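Local coordinates for protein N-acetyl-beta-D glucosaminidase (PDB 4ZM6) that probably hydrolyses beta-N-acetylglucosaminides through a family 3 glycoside hydrolase region and, in a GCN5-related region that binds acetyl-CoA, probably acetylates glucosamine, at residues 80-85 with 132-137; 413-418 with 478-483; 429-434 with 450-455; 496-501 with 507-512. One frame throughout, in Å; residues are numbered along the deposited sequence.

Contact 1: 80-85 with 132-137; sequences DQENGV and APVLDV
Glu82 and Val134 carry this meeting of two buried loops, the acid laying its carboxylate against one methyl branch of the valine. The glutamate sets out from CB with CG placed anti to the carbonyl carbon (chi1 -64°) and then runs extended, which takes its end across the gap. CG already lies 4.3 Å from Val134 CG2. At the tip the carboxylate turns a face to the methyl, CD at 3.5 Å and OE2 at 3.3 Å from Val134 CG2. A valine suits the place because it offers the acid a surface without competing for its polar atoms, whose partners lie elsewhere: OE1 forms a salt bridge with Lys179 and OE2 one with Arg149. Lys179 also pairs with Asp80, so one lysine joins two acids of the 80-85 loop. A smaller contact lies beside this one, where the methyl CB of Ala132 packs 4.2 Å from Gln81 O, a carbonyl whose hydrogen bond comes from Asn130 ND2. Both loops follow neighbouring parallel strands, 76-79 and 129-130, and their packing belongs to the C-terminal rim of the strands in the TIM-barrel family 3 domain, the end where barrels of this class carry their active sites.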
loop_
_atom_site.group_PDB
_atom_site.type_symbol
_atom_site.label_atom_id
_atom_site.label_comp_id
_atom_site.label_asym_id
_atom_site.label_seq_id
_atom_site.Cartn_x
_atom_site.Cartn_y
_atom_site.Cartn_z
ATOM N N ASP A 80 -23.679 -22.628 4.245
ATOM C CA ASP A 80 -23.253 -21.403 4.924
ATOM C C ASP A 80 -22.585 -21.732 6.255
ATOM O O ASP A 80 -23.225 -21.642 7.303
ATOM C CB ASP A 80 -24.456 -20.501 5.222
ATOM C CG ASP A 80 -24.872 -19.666 4.051
ATOM O OD1 ASP A 80 -24.045 -18.875 3.558
ATOM O OD2 ASP A 80 -26.044 -19.777 3.646
ATOM N N GLN A 81 -21.309 -22.096 6.233
ATOM C CA GLN A 81 -20.597 -22.384 7.479
ATOM C C GLN A 81 -19.621 -21.263 7.837
ATOM O O GLN A 81 -18.432 -21.338 7.526
ATOM C CB GLN A 81 -19.882 -23.739 7.391
ATOM C CG GLN A 81 -19.217 -24.191 8.687
ATOM C CD GLN A 81 -20.179 -24.280 9.861
ATOM O OE1 GLN A 81 -21.381 -24.460 9.684
ATOM N NE2 GLN A 81 -19.647 -24.159 11.067
ATOM N N GLU A 82 -20.136 -20.233 8.502
ATOM C CA GLU A 82 -19.337 -19.070 8.889
ATOM C C GLU A 82 -18.714 -19.209 10.279
ATOM O O GLU A 82 -17.788 -18.470 10.614
ATOM C CB GLU A 82 -20.184 -17.801 8.810
ATOM C CG GLU A 82 -20.635 -17.477 7.397
ATOM C CD GLU A 82 -21.504 -16.240 7.317
ATOM O OE1 GLU A 82 -22.314 -16.156 6.377
ATOM O OE2 GLU A 82 -21.378 -15.347 8.181
ATOM N N ASN A 83 -19.257 -20.128 11.082
ATOM C CA ASN A 83 -18.639 -20.637 12.324
ATOM C C ASN A 83 -19.106 -20.024 13.652
ATOM O O ASN A 83 -19.393 -20.763 14.603
ATOM C CB ASN A 83 -17.101 -20.641 12.259
ATOM C CG ASN A 83 -16.564 -21.597 11.214
ATOM O OD1 ASN A 83 -15.728 -21.225 10.388
ATOM N ND2 ASN A 83 -17.036 -22.837 11.248
ATOM N N GLY A 84 -19.181 -18.703 13.732
ATOM C CA GLY A 84 -19.549 -18.054 14.992
ATOM C C GLY A 84 -21.020 -18.212 15.325
ATOM O O GLY A 84 -21.470 -19.283 15.741
ATOM N N VAL A 85 -21.764 -17.127 15.148
ATOM C CA VAL A 85 -23.207 -17.146 15.368
ATOM C C VAL A 85 -23.909 -18.052 14.340
ATOM O O VAL A 85 -24.769 -18.859 14.715
ATOM C CB VAL A 85 -23.820 -15.718 15.400
ATOM C CG1 VAL A 85 -23.313 -14.951 16.614
ATOM C CG2 VAL A 85 -23.535 -14.937 14.122
ATOM N N ALA A 132 -18.401 -18.825 2.071
ATOM C CA ALA A 132 -17.635 -18.057 3.037
ATOM C C ALA A 132 -16.280 -17.744 2.404
ATOM O O ALA A 132 -15.905 -18.367 1.408
ATOM C CB ALA A 132 -17.464 -18.860 4.321
ATOM N N PRO A 133 -15.537 -16.784 2.974
ATOM C CA PRO A 133 -15.835 -16.006 4.160
ATOM C C PRO A 133 -16.588 -14.727 3.851
ATOM O O PRO A 133 -16.748 -14.354 2.691
ATOM C CB PRO A 133 -14.445 -15.659 4.680
ATOM C CG PRO A 133 -13.654 -15.463 3.433
ATOM C CD PRO A 133 -14.241 -16.389 2.396
ATOM N N VAL A 134 -17.042 -14.072 4.910
ATOM C CA VAL A 134 -17.646 -12.757 4.825
ATOM C C VAL A 134 -16.519 -11.726 4.813
ATOM O O VAL A 134 -15.668 -11.727 5.700
ATOM C CB VAL A 134 -18.587 -12.525 6.026
ATOM C CG1 VAL A 134 -19.076 -11.086 6.091
ATOM C CG2 VAL A 134 -19.766 -13.481 5.950
ATOM N N LEU A 135 -16.498 -10.870 3.795
ATOM C CA LEU A 135 -15.532 -9.768 3.718
ATOM C C LEU A 135 -16.200 -8.403 3.915
ATOM O O LEU A 135 -15.591 -7.363 3.635
ATOM C CB LEU A 135 -14.794 -9.804 2.379
ATOM C CG LEU A 135 -14.057 -11.093 2.011
ATOM C CD1 LEU A 135 -13.143 -10.833 0.830
ATOM C CD2 LEU A 135 -13.249 -11.644 3.170
ATOM N N ASP A 136 -17.446 -8.405 4.393
ATOM C CA ASP A 136 -18.144 -7.168 4.751
ATOM C C ASP A 136 -17.427 -6.512 5.918
ATOM O O ASP A 136 -16.913 -7.206 6.791
ATOM C CB ASP A 136 -19.581 -7.447 5.162
ATOM C CG ASP A 136 -20.377 -8.152 4.088
ATOM O OD1 ASP A 136 -20.224 -7.826 2.886
ATOM O OD2 ASP A 136 -21.174 -9.038 4.459
ATOM N N VAL A 137 -17.404 -5.181 5.932
ATOM C CA VAL A 137 -16.637 -4.423 6.924
ATOM C C VAL A 137 -17.576 -3.691 7.879
ATOM O O VAL A 137 -18.378 -2.859 7.458
ATOM C CB VAL A 137 -15.699 -3.400 6.244
ATOM C CG1 VAL A 137 -14.845 -2.677 7.278
ATOM C CG2 VAL A 137 -14.824 -4.093 5.209
#

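Contact 2: 413-418 with 478-483; sequences NSFHAS and AAVMNP
Phe415 is the residue of helix segment 413-418 that reaches across to 478-483, meeting Ala478 at the end of strand 475-479 and Val480 just beyond it. The segment begins with Asn413, whose carbonyl oxygen accepts from the backbone N of Ala417 in the regular helical pattern. Ser414 follows on a flank of the helix, where its OG is hydrogen-bonded to His506 of helix 503-513; the short polar side chain of Ser414 suits a seam between two helices. Phe415 then turns inward: with CG roughly anti to the backbone N (chi1 -151°), the ring extends from the helix toward the sheet. Its far end rests on the methyl of Ala478, CZ and CE2 each lying 4.0 Å from Ala478 CB. Alanine is fitting here, since a small strand residue leaves room for the end of a large ring. This is the helix-on-sheet packing of an alpha/beta layer, with helix 413-422 linking strands 392-397 and 426-431 of the same sheet on which it lies. Val480 meets the ring differently, its CG1 standing at the edge, near the ring plane, 4.3 Å from Phe415 CE2. Phe394 stacks with the same ring, and His506 and Val510 of helix 503-513 also meet it. Farther along, the backbone N of Ser418 donates to Ser414 O, and its OG is hydrogen-bonded to Glu507.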
loop_
_atom_site.group_PDB
_atom_site.type_symbol
_atom_site.label_atom_id
_atom_site.label_comp_id
_atom_site.label_asym_id
_atom_site.label_seq_id
_atom_site.Cartn_x
_atom_site.Cartn_y
_atom_site.Cartn_z
ATOM N N ASN A 413 -27.704 -20.709 28.414
ATOM C CA ASN A 413 -27.576 -21.880 29.287
ATOM C C ASN A 413 -26.158 -22.410 29.404
ATOM O O ASN A 413 -25.773 -22.914 30.461
ATOM C CB ASN A 413 -28.443 -23.033 28.775
ATOM C CG ASN A 413 -29.910 -22.834 29.062
ATOM O OD1 ASN A 413 -30.322 -21.817 29.630
ATOM N ND2 ASN A 413 -30.713 -23.811 28.670
ATOM N N SER A 414 -25.404 -22.354 28.308
ATOM C CA SER A 414 -23.997 -22.738 28.339
ATOM C C SER A 414 -23.232 -21.802 29.279
ATOM O O SER A 414 -22.385 -22.241 30.055
ATOM C CB SER A 414 -23.392 -22.718 26.933
ATOM O OG SER A 414 -23.700 -21.515 26.254
ATOM N N PHE A 415 -23.545 -20.512 29.216
ATOM C CA PHE A 415 -22.999 -19.553 30.164
ATOM C C PHE A 415 -23.292 -20.072 31.570
ATOM O O PHE A 415 -22.387 -20.183 32.389
ATOM C CB PHE A 415 -23.620 -18.160 29.948
ATOM C CG PHE A 415 -22.721 -17.009 30.336
ATOM C CD1 PHE A 415 -22.362 -16.795 31.657
ATOM C CD2 PHE A 415 -22.264 -16.119 29.376
ATOM C CE1 PHE A 415 -21.554 -15.728 32.013
ATOM C CE2 PHE A 415 -21.455 -15.052 29.721
ATOM C CZ PHE A 415 -21.099 -14.855 31.043
ATOM N N HIS A 416 -24.555 -20.415 31.820
ATOM C CA HIS A 416 -24.999 -20.946 33.115
ATOM C C HIS A 416 -24.186 -22.157 33.535
ATOM O O HIS A 416 -23.668 -22.201 34.643
ATOM C CB HIS A 416 -26.489 -21.312 33.070
ATOM C CG HIS A 416 -26.992 -21.971 34.317
ATOM N ND1 HIS A 416 -26.966 -21.351 35.549
ATOM C CD2 HIS A 416 -27.540 -23.193 34.523
ATOM C CE1 HIS A 416 -27.471 -22.162 36.459
ATOM N NE2 HIS A 416 -27.828 -23.285 35.863
ATOM N N ALA A 417 -24.077 -23.131 32.640
ATOM C CA ALA A 417 -23.257 -24.325 32.876
ATOM C C ALA A 417 -21.835 -23.971 33.304
ATOM O O ALA A 417 -21.303 -24.529 34.266
ATOM C CB ALA A 417 -23.215 -25.181 31.621
ATOM N N SER A 418 -21.233 -23.046 32.600
ATOM C CA SER A 418 -19.868 -22.714 32.849
ATOM C C SER A 418 -19.700 -21.991 34.141
ATOM O O SER A 418 -18.673 -22.068 34.744
ATOM C CB SER A 418 -19.308 -21.896 31.701
ATOM O OG SER A 418 -19.160 -22.683 30.551
ATOM N N ALA A 478 -21.665 -8.939 30.401
ATOM C CA ALA A 478 -21.078 -9.676 29.284
ATOM C C ALA A 478 -22.020 -9.656 28.085
ATOM O O ALA A 478 -23.095 -10.260 28.134
ATOM C CB ALA A 478 -20.796 -11.112 29.697
ATOM N N ALA A 479 -21.614 -8.960 27.020
ATOM C CA ALA A 479 -22.357 -8.945 25.753
ATOM C C ALA A 479 -21.857 -10.057 24.832
ATOM O O ALA A 479 -20.671 -10.125 24.505
ATOM C CB ALA A 479 -22.222 -7.593 25.076
ATOM N N VAL A 480 -22.765 -10.928 24.408
ATOM C CA VAL A 480 -22.368 -12.152 23.719
ATOM C C VAL A 480 -22.695 -12.164 22.223
ATOM O O VAL A 480 -22.316 -13.096 21.518
ATOM C CB VAL A 480 -22.960 -13.398 24.416
ATOM C CG1 VAL A 480 -22.545 -13.412 25.875
ATOM C CG2 VAL A 480 -24.480 -13.447 24.302
ATOM N N MET A 481 -23.399 -11.145 21.739
ATOM C CA MET A 481 -23.599 -10.988 20.298
ATOM C C MET A 481 -22.692 -9.858 19.786
ATOM O O MET A 481 -21.474 -10.037 19.760
ATOM C CB MET A 481 -25.083 -10.805 19.980
ATOM C CG MET A 481 -25.872 -12.069 20.275
ATOM S SD MET A 481 -27.613 -12.022 19.812
ATOM C CE MET A 481 -27.516 -12.309 18.041
ATOM N N ASN A 482 -23.240 -8.713 19.397
ATOM C CA ASN A 482 -22.387 -7.599 19.000
ATOM C C ASN A 482 -21.746 -6.951 20.224
ATOM O O ASN A 482 -22.380 -6.850 21.271
ATOM C CB ASN A 482 -23.176 -6.546 18.220
ATOM C CG ASN A 482 -23.701 -7.068 16.897
ATOM O OD1 ASN A 482 -23.231 -8.082 16.376
ATOM N ND2 ASN A 482 -24.684 -6.370 16.341
ATOM N N PRO A 483 -20.488 -6.496 20.094
ATOM C CA PRO A 483 -19.768 -5.878 21.212
ATOM C C PRO A 483 -20.131 -4.421 21.512
ATOM O O PRO A 483 -19.607 -3.846 22.471
ATOM C CB PRO A 483 -18.310 -5.960 20.757
ATOM C CG PRO A 483 -18.393 -5.857 19.279
ATOM C CD PRO A 483 -19.620 -6.646 18.911
#

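Contact 3: 429-434 with 450-455; sequences IIYNEE and IGTANA
The short strands bearing Tyr431 and Ile450 run in broadly the same direction, their axes 9.1 Å apart at closest and turned by 44°, a spacing that leaves room for strand 392-397 between them. Tyr431 bridges that intervening strand. Its CG sits between the backbone N and the carbonyl carbon (chi1 68°), and from there the ring extends toward 450-455, passing Leu395 and Ala397 of the middle strand; the length of a tyrosine suits a reach across the intervening strand. Near its end, CE1 comes within 4.0 Å of Ile450 CG2, with the two side chains crossing at about a right angle. The branched isoleucine suits the spot because its CG2 faces the tyrosine; the side chain also touches Leu475. The phenol oxygen OH lies 3.6 Å from the same Ile450 CG2 and 3.3 Å from Gly451 O. This is a contact between non-adjacent strands of a largely parallel, twisted sheet in an alpha/beta layer, and helix 459-471, which connects strands 447-452 and 475-479, touches Tyr431 through Met464 and Ile450 through Ala468. Thr452 adds its methyl, CG2 standing 4.2 Å from Tyr431 OH, while its hydroxyl OG1 is hydrogen-bonded to Asp485. Just past the first strand, Asn432 OD1 accepts from Glu434 N at 3.3 Å, forming an Asx turn. The N-H is fairly straight toward the oxygen (149°) but comes from above the carbonyl plane, and the turn includes the exposed Glu433 and Glu434.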
loop_
_atom_site.group_PDB
_atom_site.type_symbol
_atom_site.label_atom_id
_atom_site.label_comp_id
_atom_site.label_asym_id
_atom_site.label_seq_id
_atom_site.Cartn_x
_atom_site.Cartn_y
_atom_site.Cartn_z
ATOM N N ILE A 429 -31.708 -16.489 35.876
ATOM C CA ILE A 429 -32.994 -15.978 35.409
ATOM C C ILE A 429 -32.841 -15.450 34.000
ATOM O O ILE A 429 -31.933 -14.671 33.722
ATOM C CB ILE A 429 -33.497 -14.813 36.287
ATOM C CG1 ILE A 429 -33.821 -15.311 37.698
ATOM C CG2 ILE A 429 -34.722 -14.155 35.659
ATOM C CD1 ILE A 429 -33.973 -14.206 38.720
ATOM N N ILE A 430 -33.749 -15.855 33.122
ATOM C CA ILE A 430 -33.815 -15.308 31.771
ATOM C C ILE A 430 -34.870 -14.191 31.745
ATOM O O ILE A 430 -36.072 -14.453 31.761
ATOM C CB ILE A 430 -34.119 -16.418 30.750
ATOM C CG1 ILE A 430 -33.044 -17.508 30.863
ATOM C CG2 ILE A 430 -34.190 -15.850 29.340
ATOM C CD1 ILE A 430 -33.324 -18.752 30.051
ATOM N N TYR A 431 -34.399 -12.946 31.733
ATOM C CA TYR A 431 -35.271 -11.769 31.782
ATOM C C TYR A 431 -35.731 -11.359 30.386
ATOM O O TYR A 431 -35.004 -11.525 29.405
ATOM C CB TYR A 431 -34.571 -10.588 32.482
ATOM C CG TYR A 431 -33.391 -9.992 31.728
ATOM C CD1 TYR A 431 -32.103 -10.492 31.898
ATOM C CD2 TYR A 431 -33.562 -8.922 30.854
ATOM C CE1 TYR A 431 -31.026 -9.957 31.212
ATOM C CE2 TYR A 431 -32.492 -8.379 30.165
ATOM C CZ TYR A 431 -31.223 -8.900 30.346
ATOM O OH TYR A 431 -30.149 -8.369 29.665
ATOM N N ASN A 432 -36.945 -10.821 30.316
ATOM C CA ASN A 432 -37.537 -10.319 29.074
ATOM C C ASN A 432 -38.394 -9.085 29.392
ATOM O O ASN A 432 -38.374 -8.602 30.528
ATOM C CB ASN A 432 -38.337 -11.424 28.359
ATOM C CG ASN A 432 -39.539 -11.901 29.159
ATOM O OD1 ASN A 432 -40.683 -11.699 28.759
ATOM N ND2 ASN A 432 -39.284 -12.548 30.290
ATOM N N GLU A 433 -39.121 -8.567 28.401
ATOM C CA GLU A 433 -39.963 -7.370 28.586
ATOM C C GLU A 433 -40.987 -7.543 29.706
ATOM O O GLU A 433 -41.213 -6.625 30.493
ATOM C CB GLU A 433 -40.709 -7.038 27.293
ATOM C CG GLU A 433 -39.821 -6.593 26.140
ATOM C CD GLU A 433 -40.413 -6.927 24.781
ATOM O OE1 GLU A 433 -41.657 -6.976 24.663
ATOM O OE2 GLU A 433 -39.632 -7.141 23.829
ATOM N N GLU A 434 -41.595 -8.726 29.767
ATOM C CA GLU A 434 -42.660 -9.018 30.734
ATOM C C GLU A 434 -42.139 -9.247 32.155
ATOM O O GLU A 434 -42.877 -9.042 33.115
ATOM C CB GLU A 434 -43.476 -10.247 30.294
ATOM C CG GLU A 434 -44.487 -9.979 29.181
ATOM C CD GLU A 434 -43.846 -9.562 27.867
ATOM O OE1 GLU A 434 -44.229 -8.501 27.326
ATOM O OE2 GLU A 434 -42.952 -10.291 27.380
ATOM N N ILE A 450 -24.903 -9.814 34.226
ATOM C CA ILE A 450 -25.959 -9.669 33.236
ATOM C C ILE A 450 -25.446 -10.062 31.858
ATOM O O ILE A 450 -24.352 -9.668 31.456
ATOM C CB ILE A 450 -26.541 -8.247 33.230
ATOM C CG1 ILE A 450 -27.086 -7.926 34.624
ATOM C CG2 ILE A 450 -27.654 -8.139 32.198
ATOM C CD1 ILE A 450 -27.728 -6.566 34.758
ATOM N N GLY A 451 -26.243 -10.865 31.160
ATOM C CA GLY A 451 -25.928 -11.320 29.817
ATOM C C GLY A 451 -26.772 -10.544 28.833
ATOM O O GLY A 451 -27.996 -10.716 28.782
ATOM N N THR A 452 -26.133 -9.664 28.069
ATOM C CA THR A 452 -26.816 -8.963 26.987
ATOM C C THR A 452 -26.525 -9.652 25.665
ATOM O O THR A 452 -25.468 -10.247 25.479
ATOM C CB THR A 452 -26.412 -7.481 26.900
ATOM O OG1 THR A 452 -25.062 -7.368 26.431
ATOM C CG2 THR A 452 -26.554 -6.809 28.266
ATOM N N ALA A 453 -27.500 -9.585 24.769
ATOM C CA ALA A 453 -27.370 -10.085 23.416
ATOM C C ALA A 453 -28.003 -9.030 22.519
ATOM O O ALA A 453 -29.230 -8.959 22.410
ATOM C CB ALA A 453 -28.079 -11.421 23.280
ATOM N N ASN A 454 -27.155 -8.193 21.919
ATOM C CA ASN A 454 -27.589 -7.059 21.094
ATOM C C ASN A 454 -28.602 -6.158 21.809
ATOM O O ASN A 454 -29.675 -5.857 21.279
ATOM C CB ASN A 454 -28.127 -7.542 19.735
ATOM C CG ASN A 454 -27.025 -8.045 18.810
ATOM O OD1 ASN A 454 -25.839 -7.855 19.071
ATOM N ND2 ASN A 454 -27.416 -8.680 17.711
ATOM N N ALA A 455 -28.255 -5.740 23.026
ATOM C CA ALA A 455 -29.048 -4.762 23.768
ATOM C C ALA A 455 -29.309 -3.517 22.918
ATOM O O ALA A 455 -30.425 -3.009 22.891
ATOM C CB ALA A 455 -28.351 -4.387 25.067
#

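Contact 4: 496-501 with 507-512; sequences LVTYEY and EAAVRL
Among flat groups, it is the peptide carbonyl of Ala509 that meets the other segment, with Leu496 CD1 resting 4.0 Å from Ala509 O. The same leucine methyl lies 4.3 Å from Ala509 CB and 4.3 Å from Leu512 CD1, so one branch of Leu496 fits against residues a helical turn apart. Nearer the strand end, Thr498 turns its CG2 toward the helix, 3.4 Å from Ala509 CB. Threonine serves two ends there: with OG1 between the backbone N and the carbonyl carbon (chi1 78°), its methyl packs on the helix while its hydroxyl donates to Glu500 O at 2.7 Å. That donor stands above the plane of the Glu500 carbonyl, 40° out of it, and the bond ties the turn after the strand to itself. Alanine at 509 lets the helix come close, its CA 6.4 Å from that of Thr498. Leu512 also touches Val374 on edge strand 373-377, and its side chain is about 8 Å from that of Arg520, which binds acetyl-CoA. The whole is a strand-turn-helix unit of an alpha/beta fold, in which helix 503-513 folds back onto the sheet that strand 494-497 belongs to.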
loop_
_atom_site.group_PDB
_atom_site.type_symbol
_atom_site.label_atom_id
_atom_site.label_comp_id
_atom_site.label_asym_id
_atom_site.label_seq_id
_atom_site.Cartn_x
_atom_site.Cartn_y
_atom_site.Cartn_z
ATOM N N LEU A 496 -17.434 -6.714 29.330
ATOM C CA LEU A 496 -16.613 -7.567 28.463
ATOM C C LEU A 496 -17.433 -8.064 27.280
ATOM O O LEU A 496 -18.652 -7.938 27.270
ATOM C CB LEU A 496 -16.024 -8.757 29.236
ATOM C CG LEU A 496 -16.974 -9.876 29.691
ATOM C CD1 LEU A 496 -16.248 -11.213 29.741
ATOM C CD2 LEU A 496 -17.609 -9.564 31.038
ATOM N N VAL A 497 -16.759 -8.631 26.288
ATOM C CA VAL A 497 -17.417 -9.062 25.058
ATOM C C VAL A 497 -16.869 -10.413 24.600
ATOM O O VAL A 497 -15.679 -10.693 24.756
ATOM C CB VAL A 497 -17.268 -8.005 23.940
ATOM C CG1 VAL A 497 -18.022 -6.736 24.312
ATOM C CG2 VAL A 497 -15.800 -7.688 23.660
ATOM N N THR A 498 -17.754 -11.253 24.066
ATOM C CA THR A 498 -17.391 -12.604 23.651
ATOM C C THR A 498 -17.510 -12.797 22.149
ATOM O O THR A 498 -17.111 -13.839 21.633
ATOM C CB THR A 498 -18.266 -13.664 24.355
ATOM O OG1 THR A 498 -19.554 -13.743 23.730
ATOM C CG2 THR A 498 -18.432 -13.328 25.840
ATOM N N TYR A 499 -18.087 -11.812 21.457
ATOM C CA TYR A 499 -18.218 -11.825 19.996
ATOM C C TYR A 499 -19.080 -12.967 19.424
ATOM O O TYR A 499 -19.235 -13.061 18.203
ATOM C CB TYR A 499 -16.829 -11.838 19.327
ATOM C CG TYR A 499 -15.879 -10.774 19.837
ATOM C CD1 TYR A 499 -16.027 -9.443 19.455
ATOM C CD2 TYR A 499 -14.833 -11.094 20.696
ATOM C CE1 TYR A 499 -15.163 -8.462 19.916
ATOM C CE2 TYR A 499 -13.965 -10.120 21.165
ATOM C CZ TYR A 499 -14.135 -8.805 20.770
ATOM O OH TYR A 499 -13.273 -7.829 21.224
ATOM N N GLU A 500 -19.625 -13.829 20.283
ATOM C CA GLU A 500 -20.533 -14.899 19.851
ATOM C C GLU A 500 -21.070 -15.647 21.063
ATOM O O GLU A 500 -20.420 -15.686 22.111
ATOM C CB GLU A 500 -19.845 -15.883 18.896
ATOM C CG GLU A 500 -18.654 -16.619 19.488
ATOM C CD GLU A 500 -17.933 -17.458 18.452
ATOM O OE1 GLU A 500 -18.015 -18.705 18.533
ATOM O OE2 GLU A 500 -17.300 -16.867 17.549
ATOM N N TYR A 501 -22.248 -16.247 20.909
ATOM C CA TYR A 501 -22.925 -16.909 22.026
ATOM C C TYR A 501 -22.770 -18.427 22.011
ATOM O O TYR A 501 -23.581 -19.146 22.601
ATOM C CB TYR A 501 -24.411 -16.518 22.086
ATOM C CG TYR A 501 -25.176 -16.663 20.787
ATOM C CD1 TYR A 501 -25.202 -17.867 20.090
ATOM C CD2 TYR A 501 -25.890 -15.597 20.266
ATOM C CE1 TYR A 501 -25.908 -17.994 18.904
ATOM C CE2 TYR A 501 -26.598 -15.715 19.086
ATOM C CZ TYR A 501 -26.605 -16.915 18.410
ATOM O OH TYR A 501 -27.304 -17.037 17.235
ATOM N N GLU A 507 -17.733 -20.349 27.798
ATOM C CA GLU A 507 -16.771 -20.971 28.698
ATOM C C GLU A 507 -15.598 -20.014 28.906
ATOM O O GLU A 507 -15.289 -19.643 30.034
ATOM C CB GLU A 507 -16.310 -22.327 28.153
ATOM C CG GLU A 507 -15.134 -22.973 28.888
ATOM C CD GLU A 507 -15.417 -23.310 30.344
ATOM O OE1 GLU A 507 -14.456 -23.676 31.064
ATOM O OE2 GLU A 507 -16.592 -23.227 30.773
ATOM N N ALA A 508 -14.980 -19.582 27.811
ATOM C CA ALA A 508 -13.869 -18.631 27.871
ATOM C C ALA A 508 -14.234 -17.326 28.582
ATOM O O ALA A 508 -13.418 -16.753 29.298
ATOM C CB ALA A 508 -13.378 -18.328 26.470
ATOM N N ALA A 509 -15.458 -16.854 28.374
ATOM C CA ALA A 509 -15.923 -15.637 29.038
ATOM C C ALA A 509 -16.006 -15.809 30.558
ATOM O O ALA A 509 -15.681 -14.888 31.313
ATOM C CB ALA A 509 -17.271 -15.215 28.478
ATOM N N VAL A 510 -16.435 -16.987 31.001
ATOM C CA VAL A 510 -16.463 -17.295 32.427
ATOM C C VAL A 510 -15.045 -17.420 32.984
ATOM O O VAL A 510 -14.739 -16.874 34.045
ATOM C CB VAL A 510 -17.266 -18.573 32.711
ATOM C CG1 VAL A 510 -17.054 -19.041 34.141
ATOM C CG2 VAL A 510 -18.742 -18.320 32.446
ATOM N N ARG A 511 -14.183 -18.123 32.257
ATOM C CA ARG A 511 -12.769 -18.232 32.639
ATOM C C ARG A 511 -12.134 -16.855 32.856
ATOM O O ARG A 511 -11.379 -16.651 33.810
ATOM C CB ARG A 511 -11.979 -18.995 31.577
ATOM C CG ARG A 511 -12.432 -20.432 31.386
ATOM C CD ARG A 511 -11.390 -21.232 30.634
ATOM N NE ARG A 511 -10.259 -21.557 31.499
ATOM C CZ ARG A 511 -9.030 -21.848 31.075
ATOM N NH1 ARG A 511 -8.738 -21.854 29.777
ATOM N NH2 ARG A 511 -8.078 -22.127 31.963
ATOM N N LEU A 512 -12.466 -15.918 31.968
ATOM C CA LEU A 512 -11.971 -14.549 32.053
ATOM C C LEU A 512 -12.507 -13.860 33.302
ATOM O O LEU A 512 -11.758 -13.192 34.015
ATOM C CB LEU A 512 -12.382 -13.750 30.814
ATOM C CG LEU A 512 -11.333 -12.829 30.188
ATOM C CD1 LEU A 512 -12.006 -11.932 29.158
ATOM C CD2 LEU A 512 -10.608 -11.996 31.231
#

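Overall arrangement
All four contacts are buried, yet they serve two parts of the fold. Contact 1 lies in the barrel region, where two loops meet and the charged groups find their partners outside both segments; contacts 2, 3 and 4 belong to one six-stranded sheet and are chiefly apolar. Contacts 2 and 4 are closest, with centres about 6 Å apart: strands 475-479 and 494-497 are neighbours, and helices 413-422 and 503-513 pack together. Contact 3 lies farther across the sheet, spanning strands rather than joining helix to sheet, and is tied to contact 2 through Asn482 and Asn454. Contact 4 also reaches the barrel, Gly84 CA lying 3.6 Å from Glu500 OE2.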